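Local atomic coordinates of aminotransferase, class V family protein (PDB entry 5F8V), a protein that probably transfers the amino group of O-phospho-L-serine to 2-oxoglutarate, using pyridoxal 5'-phosphate, in the synthesis of L-serine. Residues E67-A78 / G208-L219. Sequence-based numbering, arbitrary orientation.
Sequences ENFNILFVAGGA and GMSVVIIRKDML
Gly208 O accepts a hydrogen bond from Gly76 N at 2.7 Å, with the donor above the carbonyl plane. This bond lies just beyond the end of the antiparallel ladder between strands 209-215 and 69-75. Met209 turns CG away from its own N (chi1 -176°), and its bent chain brings SD to the edge of the Phe73 ring, 4.0 Å from CD1, a Met-aromatic contact. Ser210 pairs with Val74 through both backbone bonds. Its OG also donates to Gly76 O at 2.6 Å, in the carbonyl plane and on a lone pair, which joins strand 209-215 to the Gly76-Gly77 link into helix 78-89. Val211 CG2 lies beside Phe73 CE1. On the other face, Val212 CG2 meets Val74 CG2 at 3.7 Å, and Ile214 CD1 meets Leu72 CD1. Arg215 lays CG over one face of the Phe69 ring, a CH-pi contact 3.9 Å from the centroid. Lys216 N donates a hydrogen bond to Asn68 O. Its extended chain crosses the Asn70 amide, and NZ reaches Glu67 O at 3.0 Å. Ala78 N hydrogen-bonds a phosphate oxygen of the modified Lys202. Strand 69-75 is outermost in the large-domain sheet of this fold-type I enzyme; 209-215 lies between it and 193-199, antiparallel to both. Helix 46-63 covers Ile71 and Phe73; helix 233-238 covers Leu72 and Ile214.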
loop_
_atom_site.group_PDB
_atom_site.type_symbol
_atom_site.label_atom_id
_atom_site.label_comp_id
_atom_site.label_asym_id
_atom_site.label_seq_id
_atom_site.Cartn_x
_atom_site.Cartn_y
_atom_site.Cartn_z
ATOM N N GLU A 67 -6.997 25.705 3.624
ATOM C CA GLU A 67 -5.664 25.578 4.221
ATOM C C GLU A 67 -5.647 25.099 5.680
ATOM O O GLU A 67 -4.584 24.754 6.194
ATOM C CB GLU A 67 -4.874 26.895 4.098
ATOM C CG GLU A 67 -4.704 27.426 2.674
ATOM C CD GLU A 67 -3.921 26.509 1.737
ATOM O OE1 GLU A 67 -4.056 26.687 0.506
ATOM O OE2 GLU A 67 -3.162 25.628 2.201
ATOM N N ASN A 68 -6.798 25.050 6.346
ATOM C CA ASN A 68 -6.892 24.374 7.662
ATOM C C ASN A 68 -7.007 22.832 7.584
ATOM O O ASN A 68 -7.247 22.183 8.605
ATOM C CB ASN A 68 -8.030 24.961 8.520
ATOM C CG ASN A 68 -9.399 24.793 7.885
ATOM O OD1 ASN A 68 -9.534 24.897 6.674
ATOM N ND2 ASN A 68 -10.421 24.577 8.703
ATOM N N PHE A 69 -6.826 22.258 6.392
ATOM C CA PHE A 69 -6.781 20.811 6.205
ATOM C C PHE A 69 -5.423 20.353 5.694
ATOM O O PHE A 69 -4.876 20.956 4.790
ATOM C CB PHE A 69 -7.862 20.378 5.217
ATOM C CG PHE A 69 -9.246 20.505 5.754
ATOM C CD1 PHE A 69 -9.931 19.389 6.232
ATOM C CD2 PHE A 69 -9.872 21.741 5.795
ATOM C CE1 PHE A 69 -11.222 19.508 6.728
ATOM C CE2 PHE A 69 -11.158 21.870 6.302
ATOM C CZ PHE A 69 -11.834 20.748 6.770
ATOM N N ASN A 70 -4.894 19.289 6.291
ATOM C CA ASN A 70 -3.754 18.546 5.738
ATOM C C ASN A 70 -4.238 17.520 4.707
ATOM O O ASN A 70 -5.352 17.008 4.828
ATOM C CB ASN A 70 -3.001 17.787 6.833
ATOM C CG ASN A 70 -2.452 18.702 7.912
ATOM O OD1 ASN A 70 -1.610 19.551 7.644
ATOM N ND2 ASN A 70 -2.921 18.523 9.134
ATOM N N ILE A 71 -3.391 17.219 3.722
ATOM C CA ILE A 71 -3.669 16.199 2.711
ATOM C C ILE A 71 -2.606 15.119 2.839
ATOM O O ILE A 71 -1.407 15.417 2.798
ATOM C CB ILE A 71 -3.681 16.786 1.278
ATOM C CG1 ILE A 71 -4.748 17.887 1.157
ATOM C CG2 ILE A 71 -3.952 15.687 0.247
ATOM C CD1 ILE A 71 -4.721 18.655 -0.152
ATOM N N LEU A 72 -3.041 13.867 3.007
ATOM C CA LEU A 72 -2.116 12.733 3.105
ATOM C C LEU A 72 -2.315 11.751 1.963
ATOM O O LEU A 72 -3.430 11.504 1.537
ATOM C CB LEU A 72 -2.313 11.983 4.430
ATOM C CG LEU A 72 -2.277 12.761 5.743
ATOM C CD1 LEU A 72 -2.363 11.785 6.905
ATOM C CD2 LEU A 72 -1.020 13.605 5.873
ATOM N N PHE A 73 -1.208 11.213 1.471
ATOM C CA PHE A 73 -1.189 9.993 0.677
ATOM C C PHE A 73 -0.574 8.954 1.589
ATOM O O PHE A 73 0.539 9.160 2.087
ATOM C CB PHE A 73 -0.310 10.152 -0.561
ATOM C CG PHE A 73 -0.845 11.129 -1.564
ATOM C CD1 PHE A 73 -1.877 10.764 -2.419
ATOM C CD2 PHE A 73 -0.316 12.415 -1.664
ATOM C CE1 PHE A 73 -2.377 11.661 -3.354
ATOM C CE2 PHE A 73 -0.817 13.318 -2.595
ATOM C CZ PHE A 73 -1.845 12.943 -3.440
ATOM N N VAL A 74 -1.282 7.848 1.806
ATOM C CA VAL A 74 -0.800 6.774 2.690
ATOM C C VAL A 74 -0.875 5.397 2.042
ATOM O O VAL A 74 -1.662 5.171 1.122
ATOM C CB VAL A 74 -1.564 6.758 4.033
ATOM C CG1 VAL A 74 -1.156 7.969 4.858
ATOM C CG2 VAL A 74 -3.085 6.732 3.827
ATOM N N ALA A 75 -0.017 4.491 2.505
ATOM C CA ALA A 75 -0.087 3.090 2.115
ATOM C C ALA A 75 -1.332 2.493 2.754
ATOM O O ALA A 75 -1.736 2.922 3.826
ATOM C CB ALA A 75 1.152 2.339 2.578
ATOM N N GLY A 76 -1.938 1.517 2.088
ATOM C CA GLY A 76 -3.097 0.802 2.639
ATOM C C GLY A 76 -4.436 1.307 2.117
ATOM O O GLY A 76 -4.605 2.494 1.848
ATOM N N GLY A 77 -5.386 0.388 1.983
ATOM C CA GLY A 77 -6.710 0.697 1.465
ATOM C C GLY A 77 -7.614 1.316 2.508
ATOM O O GLY A 77 -7.187 1.634 3.627
ATOM N N ALA A 78 -8.882 1.465 2.145
ATOM C CA ALA A 78 -9.878 2.063 3.020
ATOM C C ALA A 78 -10.048 1.308 4.346
ATOM O O ALA A 78 -10.223 1.936 5.392
ATOM C CB ALA A 78 -11.210 2.174 2.298
ATOM N N GLY A 208 -3.945 -0.230 -3.006
ATOM C CA GLY A 208 -2.816 -0.202 -2.076
ATOM C C GLY A 208 -2.564 1.162 -1.449
ATOM O O GLY A 208 -1.715 1.269 -0.557
ATOM N N MET A 209 -3.295 2.188 -1.899
ATOM C CA MET A 209 -3.083 3.571 -1.469
ATOM C C MET A 209 -4.407 4.277 -1.187
ATOM O O MET A 209 -5.400 4.051 -1.884
ATOM C CB MET A 209 -2.310 4.347 -2.546
ATOM C CG MET A 209 -1.946 5.788 -2.183
ATOM S SD MET A 209 -3.167 7.028 -2.660
ATOM C CE MET A 209 -2.793 7.163 -4.405
ATOM N N SER A 210 -4.395 5.143 -0.170
ATOM C CA SER A 210 -5.546 5.973 0.188
ATOM C C SER A 210 -5.139 7.435 0.340
ATOM O O SER A 210 -4.001 7.743 0.727
ATOM C CB SER A 210 -6.172 5.510 1.510
ATOM O OG SER A 210 -6.608 4.162 1.460
ATOM N N VAL A 211 -6.081 8.325 0.037
ATOM C CA VAL A 211 -5.982 9.730 0.401
ATOM C C VAL A 211 -6.708 9.923 1.724
ATOM O O VAL A 211 -7.825 9.431 1.896
ATOM C CB VAL A 211 -6.591 10.640 -0.692
ATOM C CG1 VAL A 211 -6.961 12.018 -0.157
ATOM C CG2 VAL A 211 -5.621 10.752 -1.858
ATOM N N VAL A 212 -6.068 10.641 2.652
ATOM C CA VAL A 212 -6.715 11.059 3.891
ATOM C C VAL A 212 -6.577 12.580 3.995
ATOM O O VAL A 212 -5.470 13.118 3.910
ATOM C CB VAL A 212 -6.115 10.362 5.134
ATOM C CG1 VAL A 212 -7.024 10.550 6.338
ATOM C CG2 VAL A 212 -5.901 8.875 4.880
ATOM N N ILE A 213 -7.709 13.259 4.150
ATOM C CA ILE A 213 -7.760 14.712 4.279
ATOM C C ILE A 213 -8.286 15.018 5.667
ATOM O O ILE A 213 -9.397 14.599 6.001
ATOM C CB ILE A 213 -8.669 15.336 3.198
ATOM C CG1 ILE A 213 -8.040 15.126 1.813
ATOM C CG2 ILE A 213 -8.905 16.822 3.474
ATOM C CD1 ILE A 213 -8.911 15.555 0.647
ATOM N N ILE A 214 -7.500 15.748 6.468
ATOM C CA ILE A 214 -7.777 15.921 7.908
ATOM C C ILE A 214 -7.770 17.390 8.322
ATOM O O ILE A 214 -6.823 18.116 8.010
ATOM C CB ILE A 214 -6.733 15.184 8.783
ATOM C CG1 ILE A 214 -6.571 13.727 8.326
ATOM C CG2 ILE A 214 -7.124 15.259 10.268
ATOM C CD1 ILE A 214 -5.387 12.999 8.926
ATOM N N ARG A 215 -8.815 17.816 9.038
ATOM C CA ARG A 215 -8.886 19.183 9.570
ATOM C C ARG A 215 -7.857 19.290 10.711
ATOM O O ARG A 215 -7.809 18.419 11.579
ATOM C CB ARG A 215 -10.302 19.485 10.086
ATOM C CG ARG A 215 -10.652 20.969 10.164
ATOM C CD ARG A 215 -11.516 21.284 11.377
ATOM N NE ARG A 215 -12.921 20.929 11.253
ATOM C CZ ARG A 215 -13.736 20.624 12.268
ATOM N NH1 ARG A 215 -13.316 20.619 13.536
ATOM N NH2 ARG A 215 -15.001 20.314 12.005
ATOM N N LYS A 216 -7.044 20.345 10.697
ATOM C CA LYS A 216 -5.855 20.434 11.580
ATOM C C LYS A 216 -6.102 20.338 13.095
ATOM O O LYS A 216 -5.299 19.715 13.793
ATOM C CB LYS A 216 -5.026 21.690 11.258
ATOM C CG LYS A 216 -4.218 21.545 9.988
ATOM C CD LYS A 216 -3.555 22.840 9.563
ATOM C CE LYS A 216 -2.705 22.606 8.330
ATOM N NZ LYS A 216 -2.223 23.878 7.736
ATOM N N ASP A 217 -7.182 20.936 13.600
ATOM C CA ASP A 217 -7.525 20.822 15.041
ATOM C C ASP A 217 -7.941 19.405 15.479
ATOM O O ASP A 217 -7.848 19.083 16.668
ATOM C CB ASP A 217 -8.604 21.838 15.474
ATOM C CG ASP A 217 -9.920 21.652 14.741
ATOM O OD1 ASP A 217 -9.841 21.409 13.523
ATOM O OD2 ASP A 217 -11.007 21.750 15.359
ATOM N N MET A 218 -8.368 18.557 14.536
ATOM C CA MET A 218 -8.665 17.148 14.851
ATOM C C MET A 218 -7.407 16.394 15.295
ATOM O O MET A 218 -7.480 15.526 16.158
ATOM C CB MET A 218 -9.308 16.425 13.658
ATOM C CG MET A 218 -10.661 16.978 13.228
ATOM S SD MET A 218 -11.967 16.682 14.429
ATOM C CE MET A 218 -12.198 14.914 14.274
ATOM N N LEU A 219 -6.259 16.734 14.710
ATOM C CA LEU A 219 -4.982 16.135 15.096
ATOM C C LEU A 219 -4.362 16.705 16.379
ATOM O O LEU A 219 -3.395 16.136 16.894
ATOM C CB LEU A 219 -3.988 16.239 13.944
ATOM C CG LEU A 219 -4.371 15.424 12.708
ATOM C CD1 LEU A 219 -3.364 15.680 11.603
ATOM C CD2 LEU A 219 -4.449 13.936 13.026
#